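PDB 3ALJ: 2-methyl-3-hydroxypyridine-5-carboxylic acid oxygenase, which catalyses, as an FAD-dependent oxygenase, the oxygenation of 2-methyl-3-hydroxypyridine-5-carboxylic acid, most likely with opening of its pyridine ring. Local coordinates for residues R38-S43 with V126-V131; A14-G19 with V153-V158; V158-R163 with V283-D288. All blocks are in the same frame, centred on the assembly; numbering follows the deposited sequence.

Interaction 1 (R38-S43 with V126-V131); sequences RLHEKS and VNSEAV. With FAD (flavin-adenine dinucleotide), chain B.
S128 meets H40 and E41 where strand 36-40 of a Rossmann-type FAD-binding fold runs out beside the adenosine of the cofactor. Its hydroxyl OG lies at the edge of the imidazole, 2.8 Å from H40 ND1; either atom may be the donor. The other ring nitrogen, H40 NE2, is taken by E15, so both nitrogens are engaged. S128 N gives a fairly straight bond (164°) to E41 O at 2.9 Å. N127 N bonds to S43 O, 2.8 Å away. These backbone bonds join two segments whose end-to-end directions lie 99° apart, consistent with a crossing of loops.

The E41 carboxylate serves the ribose instead. With CG anti to the backbone N (chi1 167°) and a bend at chi2, OE1 accepts from FAD O2B and OE2 from FAD O3B. OE1 also takes S43 N on its anti side, at 2.9 Å, and OE2 is held in addition by G19 N. Two donors thus grip each oxygen and hold the carboxylate against the diol, an arrangement found in many Rossmann-type dinucleotide folds. K42 and E129 run side by side, with K42 CD 3.7 Å from E129 CD, yet their charged ends do not touch: a water accepts from K42 NZ and donates to E129 OE2, which has its salt bridge with K161. The adenine edge is read by the backbone of A130, whose N donates to FAD N1A at 3.0 Å while its O accepts from FAD N6A at 2.8 Å.

Interaction 2 (A14-G19 with V153-V158); sequences AEVAGG and VGADGV. With FAD (flavin-adenine dinucleotide), chain B.
V16 and V153 sit opposite each other in a parallel pairing of strands 13-17 and 151-154, their CA atoms 4.5 Å apart. This is the regular, hydrogen-bonded part of the contact. V153 N donates to E15 O at 2.9 Å, and A17 N reaches V153 O at 2.8 Å. The two valines project side by side on the same face. With V16 CG1 anti to the backbone N (chi1 177°), CG2 falls beside that N and is the branch that meets V153 CB, at 4.0 Å.

Past A17 the pairing frays. A bent, less certain bond from A155 N to A17 O is the last backbone link, and G18 stays in touch through its CA-H, directed at A155 O 3.5 Å away. A CB on G18 would lie 2.0 Å from A155 O and would also press on the preceding carbonyl, so a bare backbone is needed at this point. G19 and G157 then part company, and the cofactor occupies the opening: G18 CA is 3.3 Å from FAD O4B, and D156 CB is 3.4 Å from FAD C5A. Adjacent central strands that diverge at a glycine-rich turn around a dinucleotide are the hallmark of the Rossmann-type fold, with G18 probably the first glycine of its GxGxxG motif.

Interaction 3 (V158-R163 with V283-D288); sequences VGSKVR and VALVGD. With FAD (flavin-adenine dinucleotide), chain B.
V158 lies alongside D288, its CG1 3.9 Å from D288 CB, while its CA-H points at D288 O. V158 N and D288 OD2 share a water that also donates to FAD O2A, tying both segments of this Rossmann-type domain to the pyrophosphate. V158 O faces R163, which grips it end-on: NH2 at 2.8 Å and NH1 at 2.9 Å both reach this one oxygen, nearly within the guanidinium plane. S160 is the N-cap of helix 161-166, and its OG accepts from R163 N at 2.9 Å besides bonding to D156 OD1. V162 enters the apolar layer under the helix, CG1 meeting V283 CG1 at 3.7 Å and L285 CD2 at 3.8 Å. R163 crosses L285 at about a right angle, CG against CD1 at 3.7 Å; the bend at chi3 (64°) then turns the guanidinium back to V158, one face lying against S160 CB. Replacing R163 with an alanine would probably leave V158 O without its two donors, take the CG contact from L285 CD1 and let the loop before the helix shift. No direct hydrogen bond spans the two segments. D288 N and OD1 bond FAD directly, N donating to O2P at 2.8 Å and OD1 accepting from O3'; OD2 takes the water. Apolar packing thus holds the helix-strand half, whereas V158 and D288 meet side by side, joined by the CA-H contact and that water.

Overall arrangement
The three contacts follow one another across the FAD-binding sheet, where strands 36-40, 13-17, 151-154 and 283-285 are consecutive. Interactions 1 and 2 have centres about 8 Å apart and are joined at the C-terminal ends of neighbouring strands 36-40 and 13-17 by a probable hydrogen bond, H40 O to G18 N at 2.7 Å. Interactions 2 and 3, about 6 Å between centres, share V158, and G154 N lies 2.7 Å from A284 O, again a probable bond. Interactions 1 and 3 are farther apart, about 13 Å, yet A130 CB still reaches V162 CG2 at 3.9 Å. All three touch FAD: interaction 1 takes adenine and ribose, interaction 2 lies beside adenosine, and interaction 3 holds the pyrophosphate and ribityl chain.

Interaction 1 (R38-S43 with V126-V131)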
loop_
_atom_site.group_PDB
_atom_site.type_symbol
_atom_site.label_atom_id
_atom_site.label_comp_id
_atom_site.label_asym_id
_atom_site.label_seq_id
_atom_site.Cartn_x
_atom_site.Cartn_y
_atom_site.Cartn_z
ATOM N N ARG A 38 -6.032 16.051 -14.264
ATOM C CA ARG A 38 -5.186 16.884 -13.459
ATOM C C ARG A 38 -5.163 16.280 -12.046
ATOM O O ARG A 38 -6.242 15.741 -11.590
ATOM C CB ARG A 38 -5.804 18.297 -13.356
ATOM C CG ARG A 38 -5.875 18.954 -14.810
ATOM C CD ARG A 38 -7.301 18.849 -15.310
ATOM N NE ARG A 38 -7.439 19.358 -16.703
ATOM C CZ ARG A 38 -7.548 20.663 -16.986
ATOM N NH1 ARG A 38 -7.729 20.989 -18.257
ATOM N NH2 ARG A 38 -7.550 21.619 -16.012
ATOM N N LEU A 39 -4.017 16.264 -11.410
ATOM C CA LEU A 39 -3.867 15.655 -10.040
ATOM C C LEU A 39 -3.384 16.677 -9.081
ATOM O O LEU A 39 -2.457 17.486 -9.413
ATOM C CB LEU A 39 -2.868 14.470 -10.169
ATOM C CG LEU A 39 -2.605 13.767 -8.815
ATOM C CD1 LEU A 39 -2.457 12.216 -9.059
ATOM C CD2 LEU A 39 -1.433 14.259 -8.066
ATOM N N HIS A 40 -3.963 16.671 -7.888
ATOM C CA HIS A 40 -3.674 17.630 -6.845
ATOM C C HIS A 40 -3.092 16.943 -5.607
ATOM O O HIS A 40 -3.845 16.158 -4.952
ATOM C CB HIS A 40 -4.940 18.385 -6.508
ATOM C CG HIS A 40 -5.536 19.079 -7.695
ATOM N ND1 HIS A 40 -5.141 20.361 -8.100
ATOM C CD2 HIS A 40 -6.359 18.592 -8.673
ATOM C CE1 HIS A 40 -5.760 20.637 -9.263
ATOM N NE2 HIS A 40 -6.538 19.605 -9.605
ATOM N N GLU A 41 -1.843 17.216 -5.294
ATOM C CA GLU A 41 -1.235 16.692 -4.061
ATOM C C GLU A 41 -1.125 17.818 -3.009
ATOM O O GLU A 41 -0.503 18.854 -3.353
ATOM C CB GLU A 41 0.184 16.101 -4.422
ATOM C CG GLU A 41 1.044 15.815 -3.217
ATOM C CD GLU A 41 0.371 14.908 -2.202
ATOM O OE1 GLU A 41 0.363 15.174 -0.980
ATOM O OE2 GLU A 41 -0.125 13.811 -2.633
ATOM N N LYS A 42 -1.618 17.562 -1.824
ATOM C CA LYS A 42 -1.560 18.576 -0.745
ATOM C C LYS A 42 -0.175 18.928 -0.315
ATOM O O LYS A 42 0.151 20.108 -0.026
ATOM C CB LYS A 42 -2.444 18.070 0.410
ATOM C CG LYS A 42 -2.218 18.845 1.748
ATOM C CD LYS A 42 -3.135 18.194 2.871
ATOM C CE LYS A 42 -2.750 16.772 3.160
ATOM N NZ LYS A 42 -3.471 16.332 4.446
ATOM N N SER A 43 0.705 17.941 -0.216
ATOM C CA SER A 43 2.080 18.159 0.294
ATOM C C SER A 43 2.879 18.980 -0.685
ATOM O O SER A 43 2.548 19.164 -1.888
ATOM C CB SER A 43 2.747 16.788 0.546
ATOM O OG SER A 43 2.025 16.246 1.628
ATOM N N VAL A 126 1.530 20.327 -6.823
ATOM C CA VAL A 126 1.836 20.211 -5.405
ATOM C C VAL A 126 1.323 21.433 -4.605
ATOM O O VAL A 126 0.789 22.392 -5.239
ATOM C CB VAL A 126 3.254 19.965 -5.064
ATOM C CG1 VAL A 126 3.825 18.603 -5.600
ATOM C CG2 VAL A 126 4.191 21.157 -5.642
ATOM N N ASN A 127 1.300 21.289 -3.268
ATOM C CA ASN A 127 0.692 22.370 -2.422
ATOM C C ASN A 127 -0.727 22.637 -2.880
ATOM O O ASN A 127 -1.245 23.813 -2.912
ATOM C CB ASN A 127 1.490 23.721 -2.602
ATOM C CG ASN A 127 2.885 23.643 -2.124
ATOM O OD1 ASN A 127 3.858 23.906 -2.872
ATOM N ND2 ASN A 127 2.996 23.291 -0.954
ATOM N N SER A 128 -1.492 21.568 -3.256
ATOM C CA SER A 128 -2.804 21.694 -3.849
ATOM C C SER A 128 -3.749 20.705 -3.199
ATOM O O SER A 128 -3.776 19.481 -3.509
ATOM C CB SER A 128 -2.654 21.398 -5.366
ATOM O OG SER A 128 -3.921 21.765 -6.033
ATOM N N GLU A 129 -4.437 21.194 -2.201
ATOM C CA GLU A 129 -5.296 20.331 -1.348
ATOM C C GLU A 129 -6.722 20.418 -1.707
ATOM O O GLU A 129 -7.299 21.555 -1.760
ATOM C CB GLU A 129 -5.124 20.744 0.166
ATOM C CG GLU A 129 -6.037 19.906 1.126
ATOM C CD GLU A 129 -6.046 20.398 2.529
ATOM O OE1 GLU A 129 -5.608 21.555 2.774
ATOM O OE2 GLU A 129 -6.508 19.643 3.378
ATOM N N ALA A 130 -7.404 19.320 -1.928
ATOM C CA ALA A 130 -8.864 19.288 -2.144
ATOM C C ALA A 130 -9.514 19.336 -0.787
ATOM O O ALA A 130 -9.244 18.558 0.122
ATOM C CB ALA A 130 -9.346 17.974 -2.828
ATOM N N VAL A 131 -10.371 20.378 -0.563
ATOM C CA VAL A 131 -10.998 20.518 0.792
ATOM C C VAL A 131 -12.486 20.226 0.692
ATOM O O VAL A 131 -13.093 19.838 1.739
ATOM C CB VAL A 131 -10.735 21.905 1.451
ATOM C CG1 VAL A 131 -9.265 22.147 1.613
ATOM C CG2 VAL A 131 -11.371 22.959 0.644
HETATM P PA FAD B . -1.900 7.485 0.522
HETATM O O1A FAD B . -0.738 6.624 0.137
HETATM O O2A FAD B . -2.093 7.839 1.880
HETATM O O5B FAD B . -1.777 8.796 -0.367
HETATM C C5B FAD B . -2.738 9.894 -0.231
HETATM C C4B FAD B . -1.961 11.063 -0.799
HETATM O O4B FAD B . -2.966 12.132 -0.741
HETATM C C3B FAD B . -0.832 11.548 0.034
HETATM O O3B FAD B . 0.322 11.849 -0.777
HETATM C C2B FAD B . -1.435 12.783 0.796
HETATM O O2B FAD B . -0.455 13.782 1.128
HETATM C C1B FAD B . -2.360 13.382 -0.213
HETATM N N9A FAD B . -3.503 14.030 0.345
HETATM C C8A FAD B . -4.164 13.790 1.529
HETATM N N7A FAD B . -5.249 14.569 1.653
HETATM C C5A FAD B . -5.286 15.352 0.509
HETATM C C6A FAD B . -6.216 16.272 0.032
HETATM N N6A FAD B . -7.313 16.616 0.787
HETATM N N1A FAD B . -5.956 16.821 -1.157
HETATM C C2A FAD B . -4.868 16.530 -1.879
HETATM N N3A FAD B . -3.938 15.610 -1.493
HETATM C C4A FAD B . -4.200 15.015 -0.296
HETATM N N1 FAD B . 0.113 -1.959 1.175
HETATM C C2 FAD B . 0.619 -2.827 0.319
HETATM O O2 FAD B . 0.133 -3.036 -0.805
HETATM N N3 FAD B . 1.744 -3.574 0.671
HETATM C C4 FAD B . 2.383 -3.399 1.899
HETATM O O4 FAD B . 3.504 -3.997 2.107
HETATM C C4X FAD B . 1.816 -2.496 2.780
HETATM N N5 FAD B . 2.363 -2.361 4.102
HETATM C C5X FAD B . 1.748 -1.507 4.999
HETATM C C6 FAD B . 2.191 -1.429 6.331
HETATM C C7 FAD B . 1.625 -0.535 7.204
HETATM C C7M FAD B . 2.154 -0.465 8.666
HETATM C C8 FAD B . 0.562 0.251 6.812
HETATM C C8M FAD B . -0.128 1.242 7.777
HETATM C C9 FAD B . 0.104 0.180 5.489
HETATM C C9A FAD B . 0.669 -0.742 4.573
HETATM N N10 FAD B . 0.182 -0.869 3.198
HETATM C C10 FAD B . 0.730 -1.767 2.362
HETATM C "C1'" FAD B . -1.031 -0.025 2.765
HETATM C "C2'" FAD B . -0.541 1.174 1.964
HETATM O "O2'" FAD B . 0.397 1.926 2.762
HETATM C "C3'" FAD B . -1.726 2.119 1.691
HETATM O "O3'" FAD B . -2.921 1.271 1.501
HETATM C "C4'" FAD B . -1.598 2.916 0.459
HETATM O "O4'" FAD B . -0.450 3.792 0.643
HETATM C "C5'" FAD B . -2.781 3.800 0.238
HETATM O "O5'" FAD B . -2.569 4.557 -0.950
HETATM P P FAD B . -3.531 5.786 -1.194
HETATM O O1P FAD B . -3.048 6.408 -2.435
HETATM O O2P FAD B . -4.975 5.407 -1.078
HETATM O O3P FAD B . -3.270 6.763 0.069
HETATM O O HOH W 1 -6.306 17.044 4.112
#

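Interaction 2 (A14-G19 with V153-V158)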
loop_
_atom_site.group_PDB
_atom_site.type_symbol
_atom_site.label_atom_id
_atom_site.label_comp_id
_atom_site.label_asym_id
_atom_site.label_seq_id
_atom_site.Cartn_x
_atom_site.Cartn_y
_atom_site.Cartn_z
ATOM N N ALA A 14 -10.959 14.779 -15.779
ATOM C CA ALA A 14 -10.968 14.213 -14.401
ATOM C C ALA A 14 -10.062 15.107 -13.551
ATOM O O ALA A 14 -8.995 15.518 -13.945
ATOM C CB ALA A 14 -10.398 12.815 -14.504
ATOM N N GLU A 15 -10.554 15.267 -12.312
ATOM C CA GLU A 15 -9.704 15.958 -11.263
ATOM C C GLU A 15 -9.517 14.887 -10.163
ATOM O O GLU A 15 -10.474 14.333 -9.625
ATOM C CB GLU A 15 -10.483 17.190 -10.700
ATOM C CG GLU A 15 -10.628 18.304 -11.735
ATOM C CD GLU A 15 -9.380 19.096 -11.910
ATOM O OE1 GLU A 15 -8.367 18.810 -11.242
ATOM O OE2 GLU A 15 -9.374 20.024 -12.719
ATOM N N VAL A 16 -8.240 14.626 -9.843
ATOM C CA VAL A 16 -7.856 13.602 -8.888
ATOM C C VAL A 16 -7.282 14.304 -7.690
ATOM O O VAL A 16 -6.343 15.176 -7.832
ATOM C CB VAL A 16 -6.819 12.682 -9.527
ATOM C CG1 VAL A 16 -6.329 11.631 -8.498
ATOM C CG2 VAL A 16 -7.330 12.017 -10.781
ATOM N N ALA A 17 -7.817 14.044 -6.512
ATOM C CA ALA A 17 -7.229 14.512 -5.256
ATOM C C ALA A 17 -6.362 13.415 -4.645
ATOM O O ALA A 17 -6.901 12.354 -4.252
ATOM C CB ALA A 17 -8.468 14.811 -4.321
ATOM N N GLY A 18 -5.081 13.765 -4.450
ATOM C CA GLY A 18 -4.115 12.841 -3.775
ATOM C C GLY A 18 -3.133 12.275 -4.739
ATOM O O GLY A 18 -3.479 11.724 -5.788
ATOM N N GLY A 19 -1.889 12.392 -4.375
ATOM C CA GLY A 19 -0.757 11.853 -5.215
ATOM C C GLY A 19 -0.079 10.671 -4.631
ATOM O O GLY A 19 1.118 10.527 -4.761
ATOM N N VAL A 153 -11.932 12.116 -8.465
ATOM C CA VAL A 153 -11.393 10.969 -7.778
ATOM C C VAL A 153 -10.890 11.417 -6.402
ATOM O O VAL A 153 -9.922 12.175 -6.324
ATOM C CB VAL A 153 -10.277 10.340 -8.616
ATOM C CG1 VAL A 153 -9.714 9.109 -7.873
ATOM C CG2 VAL A 153 -10.845 9.831 -10.035
ATOM N N GLY A 154 -11.500 10.860 -5.379
ATOM C CA GLY A 154 -11.032 11.090 -3.997
ATOM C C GLY A 154 -10.028 10.004 -3.653
ATOM O O GLY A 154 -10.390 8.957 -3.208
ATOM N N ALA A 155 -8.766 10.287 -3.932
ATOM C CA ALA A 155 -7.628 9.326 -3.606
ATOM C C ALA A 155 -6.769 10.036 -2.553
ATOM O O ALA A 155 -5.530 9.924 -2.570
ATOM C CB ALA A 155 -6.825 9.131 -4.926
ATOM N N ASP A 156 -7.464 10.661 -1.594
ATOM C CA ASP A 156 -6.779 11.487 -0.583
ATOM C C ASP A 156 -6.621 10.904 0.751
ATOM O O ASP A 156 -6.550 11.619 1.754
ATOM C CB ASP A 156 -7.456 12.928 -0.621
ATOM C CG ASP A 156 -8.953 12.892 -0.521
ATOM O OD1 ASP A 156 -9.682 11.940 -0.920
ATOM O OD2 ASP A 156 -9.520 13.954 -0.015
ATOM N N GLY A 157 -6.481 9.569 0.775
ATOM C CA GLY A 157 -5.988 8.920 1.984
ATOM C C GLY A 157 -7.042 8.672 3.079
ATOM O O GLY A 157 -8.198 9.011 2.931
ATOM N N VAL A 158 -6.612 8.141 4.236
ATOM C CA VAL A 158 -7.543 7.749 5.295
ATOM C C VAL A 158 -8.300 8.946 5.821
ATOM O O VAL A 158 -9.413 8.764 6.276
ATOM C CB VAL A 158 -6.764 7.138 6.521
ATOM C CG1 VAL A 158 -6.278 5.800 6.263
ATOM C CG2 VAL A 158 -5.632 8.044 6.998
HETATM P PA FAD B . -1.900 7.485 0.522
HETATM O O1A FAD B . -0.738 6.624 0.137
HETATM O O2A FAD B . -2.093 7.839 1.880
HETATM O O5B FAD B . -1.777 8.796 -0.367
HETATM C C5B FAD B . -2.738 9.894 -0.231
HETATM C C4B FAD B . -1.961 11.063 -0.799
HETATM O O4B FAD B . -2.966 12.132 -0.741
HETATM C C3B FAD B . -0.832 11.548 0.034
HETATM O O3B FAD B . 0.322 11.849 -0.777
HETATM C C2B FAD B . -1.435 12.783 0.796
HETATM O O2B FAD B . -0.455 13.782 1.128
HETATM C C1B FAD B . -2.360 13.382 -0.213
HETATM N N9A FAD B . -3.503 14.030 0.345
HETATM C C8A FAD B . -4.164 13.790 1.529
HETATM N N7A FAD B . -5.249 14.569 1.653
HETATM C C5A FAD B . -5.286 15.352 0.509
HETATM C C6A FAD B . -6.216 16.272 0.032
HETATM N N6A FAD B . -7.313 16.616 0.787
HETATM N N1A FAD B . -5.956 16.821 -1.157
HETATM C C2A FAD B . -4.868 16.530 -1.879
HETATM N N3A FAD B . -3.938 15.610 -1.493
HETATM C C4A FAD B . -4.200 15.015 -0.296
HETATM N N1 FAD B . 0.113 -1.959 1.175
HETATM C C2 FAD B . 0.619 -2.827 0.319
HETATM O O2 FAD B . 0.133 -3.036 -0.805
HETATM N N3 FAD B . 1.744 -3.574 0.671
HETATM C C4 FAD B . 2.383 -3.399 1.899
HETATM O O4 FAD B . 3.504 -3.997 2.107
HETATM C C4X FAD B . 1.816 -2.496 2.780
HETATM N N5 FAD B . 2.363 -2.361 4.102
HETATM C C5X FAD B . 1.748 -1.507 4.999
HETATM C C6 FAD B . 2.191 -1.429 6.331
HETATM C C7 FAD B . 1.625 -0.535 7.204
HETATM C C7M FAD B . 2.154 -0.465 8.666
HETATM C C8 FAD B . 0.562 0.251 6.812
HETATM C C8M FAD B . -0.128 1.242 7.777
HETATM C C9 FAD B . 0.104 0.180 5.489
HETATM C C9A FAD B . 0.669 -0.742 4.573
HETATM N N10 FAD B . 0.182 -0.869 3.198
HETATM C C10 FAD B . 0.730 -1.767 2.362
HETATM C "C1'" FAD B . -1.031 -0.025 2.765
HETATM C "C2'" FAD B . -0.541 1.174 1.964
HETATM O "O2'" FAD B . 0.397 1.926 2.762
HETATM C "C3'" FAD B . -1.726 2.119 1.691
HETATM O "O3'" FAD B . -2.921 1.271 1.501
HETATM C "C4'" FAD B . -1.598 2.916 0.459
HETATM O "O4'" FAD B . -0.450 3.792 0.643
HETATM C "C5'" FAD B . -2.781 3.800 0.238
HETATM O "O5'" FAD B . -2.569 4.557 -0.950
HETATM P P FAD B . -3.531 5.786 -1.194
HETATM O O1P FAD B . -3.048 6.408 -2.435
HETATM O O2P FAD B . -4.975 5.407 -1.078
HETATM O O3P FAD B . -3.270 6.763 0.069
#

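Interaction 3 (V158-R163 with V283-D288)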
loop_
_atom_site.group_PDB
_atom_site.type_symbol
_atom_site.label_atom_id
_atom_site.label_comp_id
_atom_site.label_asym_id
_atom_site.label_seq_id
_atom_site.Cartn_x
_atom_site.Cartn_y
_atom_site.Cartn_z
ATOM N N VAL A 158 -6.612 8.141 4.236
ATOM C CA VAL A 158 -7.543 7.749 5.295
ATOM C C VAL A 158 -8.300 8.946 5.821
ATOM O O VAL A 158 -9.413 8.764 6.276
ATOM C CB VAL A 158 -6.764 7.138 6.521
ATOM C CG1 VAL A 158 -6.278 5.800 6.263
ATOM C CG2 VAL A 158 -5.632 8.044 6.998
ATOM N N GLY A 159 -7.657 10.159 5.739
ATOM C CA GLY A 159 -8.366 11.430 6.183
ATOM C C GLY A 159 -9.018 12.154 5.029
ATOM O O GLY A 159 -9.225 13.369 5.159
ATOM N N SER A 160 -9.409 11.481 3.942
ATOM C CA SER A 160 -10.005 12.129 2.744
ATOM C C SER A 160 -11.059 13.198 3.073
ATOM O O SER A 160 -12.113 12.922 3.726
ATOM C CB SER A 160 -10.801 11.006 2.008
ATOM O OG SER A 160 -11.502 11.508 0.928
ATOM N N LYS A 161 -10.746 14.361 2.557
ATOM C CA LYS A 161 -11.701 15.471 2.610
ATOM C C LYS A 161 -12.680 15.434 1.492
ATOM O O LYS A 161 -13.795 15.977 1.628
ATOM C CB LYS A 161 -10.929 16.839 2.653
ATOM C CG LYS A 161 -10.315 17.119 4.070
ATOM C CD LYS A 161 -9.563 18.486 4.071
ATOM C CE LYS A 161 -8.954 18.657 5.433
ATOM N NZ LYS A 161 -8.392 20.043 5.395
ATOM N N VAL A 162 -12.329 14.822 0.346
ATOM C CA VAL A 162 -13.332 14.587 -0.639
ATOM C C VAL A 162 -14.463 13.742 -0.009
ATOM O O VAL A 162 -15.663 14.076 -0.171
ATOM C CB VAL A 162 -12.687 13.916 -1.901
ATOM C CG1 VAL A 162 -13.764 13.382 -2.903
ATOM C CG2 VAL A 162 -11.637 14.866 -2.571
ATOM N N ARG A 163 -14.127 12.662 0.716
ATOM C CA ARG A 163 -15.115 11.872 1.369
ATOM C C ARG A 163 -15.840 12.640 2.476
ATOM O O ARG A 163 -17.091 12.694 2.440
ATOM C CB ARG A 163 -14.364 10.720 2.041
ATOM C CG ARG A 163 -15.292 9.769 2.867
ATOM C CD ARG A 163 -14.474 8.825 3.708
ATOM N NE ARG A 163 -13.691 9.537 4.713
ATOM C CZ ARG A 163 -12.498 9.217 5.147
ATOM N NH1 ARG A 163 -11.806 8.192 4.695
ATOM N NH2 ARG A 163 -11.992 9.964 6.124
ATOM N N VAL A 283 -18.384 11.499 -8.167
ATOM C CA VAL A 283 -17.219 11.326 -7.230
ATOM C C VAL A 283 -17.035 9.844 -6.936
ATOM O O VAL A 283 -17.935 9.129 -6.539
ATOM C CB VAL A 283 -17.543 12.044 -5.919
ATOM C CG1 VAL A 283 -16.422 11.746 -4.882
ATOM C CG2 VAL A 283 -17.614 13.611 -6.177
ATOM N N ALA A 284 -15.757 9.374 -7.087
ATOM C CA ALA A 284 -15.372 7.994 -6.658
ATOM C C ALA A 284 -14.277 8.125 -5.660
ATOM O O ALA A 284 -13.277 8.870 -5.866
ATOM C CB ALA A 284 -14.853 7.240 -7.806
ATOM N N LEU A 285 -14.448 7.374 -4.587
ATOM C CA LEU A 285 -13.399 7.284 -3.496
ATOM C C LEU A 285 -12.554 6.034 -3.767
ATOM O O LEU A 285 -13.108 4.940 -3.914
ATOM C CB LEU A 285 -14.072 7.130 -2.139
ATOM C CG LEU A 285 -15.029 8.332 -1.853
ATOM C CD1 LEU A 285 -15.617 8.092 -0.453
ATOM C CD2 LEU A 285 -14.331 9.708 -1.910
ATOM N N VAL A 286 -11.237 6.189 -3.773
ATOM C CA VAL A 286 -10.282 5.071 -4.183
ATOM C C VAL A 286 -9.229 4.958 -3.129
ATOM O O VAL A 286 -8.664 6.006 -2.750
ATOM C CB VAL A 286 -9.602 5.343 -5.564
ATOM C CG1 VAL A 286 -10.739 5.449 -6.703
ATOM C CG2 VAL A 286 -8.456 6.449 -5.568
ATOM N N GLY A 287 -8.830 3.762 -2.729
ATOM C CA GLY A 287 -7.666 3.645 -1.877
ATOM C C GLY A 287 -8.030 3.774 -0.412
ATOM O O GLY A 287 -9.147 3.389 -0.024
ATOM N N ASP A 288 -7.077 4.254 0.391
ATOM C CA ASP A 288 -7.327 4.322 1.817
ATOM C C ASP A 288 -8.528 5.316 2.168
ATOM O O ASP A 288 -9.076 5.206 3.286
ATOM C CB ASP A 288 -6.083 4.879 2.523
ATOM C CG ASP A 288 -5.018 3.791 2.814
ATOM O OD1 ASP A 288 -5.175 2.653 2.350
ATOM O OD2 ASP A 288 -4.065 4.160 3.532
HETATM P PA FAD B . -1.900 7.485 0.522
HETATM O O1A FAD B . -0.738 6.624 0.137
HETATM O O2A FAD B . -2.093 7.839 1.880
HETATM O O5B FAD B . -1.777 8.796 -0.367
HETATM C C5B FAD B . -2.738 9.894 -0.231
HETATM C C4B FAD B . -1.961 11.063 -0.799
HETATM O O4B FAD B . -2.966 12.132 -0.741
HETATM C C3B FAD B . -0.832 11.548 0.034
HETATM O O3B FAD B . 0.322 11.849 -0.777
HETATM C C2B FAD B . -1.435 12.783 0.796
HETATM O O2B FAD B . -0.455 13.782 1.128
HETATM C C1B FAD B . -2.360 13.382 -0.213
HETATM N N9A FAD B . -3.503 14.030 0.345
HETATM C C8A FAD B . -4.164 13.790 1.529
HETATM N N7A FAD B . -5.249 14.569 1.653
HETATM C C5A FAD B . -5.286 15.352 0.509
HETATM C C6A FAD B . -6.216 16.272 0.032
HETATM N N6A FAD B . -7.313 16.616 0.787
HETATM N N1A FAD B . -5.956 16.821 -1.157
HETATM C C2A FAD B . -4.868 16.530 -1.879
HETATM N N3A FAD B . -3.938 15.610 -1.493
HETATM C C4A FAD B . -4.200 15.015 -0.296
HETATM N N1 FAD B . 0.113 -1.959 1.175
HETATM C C2 FAD B . 0.619 -2.827 0.319
HETATM O O2 FAD B . 0.133 -3.036 -0.805
HETATM N N3 FAD B . 1.744 -3.574 0.671
HETATM C C4 FAD B . 2.383 -3.399 1.899
HETATM O O4 FAD B . 3.504 -3.997 2.107
HETATM C C4X FAD B . 1.816 -2.496 2.780
HETATM N N5 FAD B . 2.363 -2.361 4.102
HETATM C C5X FAD B . 1.748 -1.507 4.999
HETATM C C6 FAD B . 2.191 -1.429 6.331
HETATM C C7 FAD B . 1.625 -0.535 7.204
HETATM C C7M FAD B . 2.154 -0.465 8.666
HETATM C C8 FAD B . 0.562 0.251 6.812
HETATM C C8M FAD B . -0.128 1.242 7.777
HETATM C C9 FAD B . 0.104 0.180 5.489
HETATM C C9A FAD B . 0.669 -0.742 4.573
HETATM N N10 FAD B . 0.182 -0.869 3.198
HETATM C C10 FAD B . 0.730 -1.767 2.362
HETATM C "C1'" FAD B . -1.031 -0.025 2.765
HETATM C "C2'" FAD B . -0.541 1.174 1.964
HETATM O "O2'" FAD B . 0.397 1.926 2.762
HETATM C "C3'" FAD B . -1.726 2.119 1.691
HETATM O "O3'" FAD B . -2.921 1.271 1.501
HETATM C "C4'" FAD B . -1.598 2.916 0.459
HETATM O "O4'" FAD B . -0.450 3.792 0.643
HETATM C "C5'" FAD B . -2.781 3.800 0.238
HETATM O "O5'" FAD B . -2.569 4.557 -0.950
HETATM P P FAD B . -3.531 5.786 -1.194
HETATM O O1P FAD B . -3.048 6.408 -2.435
HETATM O O2P FAD B . -4.975 5.407 -1.078
HETATM O O3P FAD B . -3.270 6.763 0.069
HETATM O O HOH W 2 -3.873 6.911 3.932
#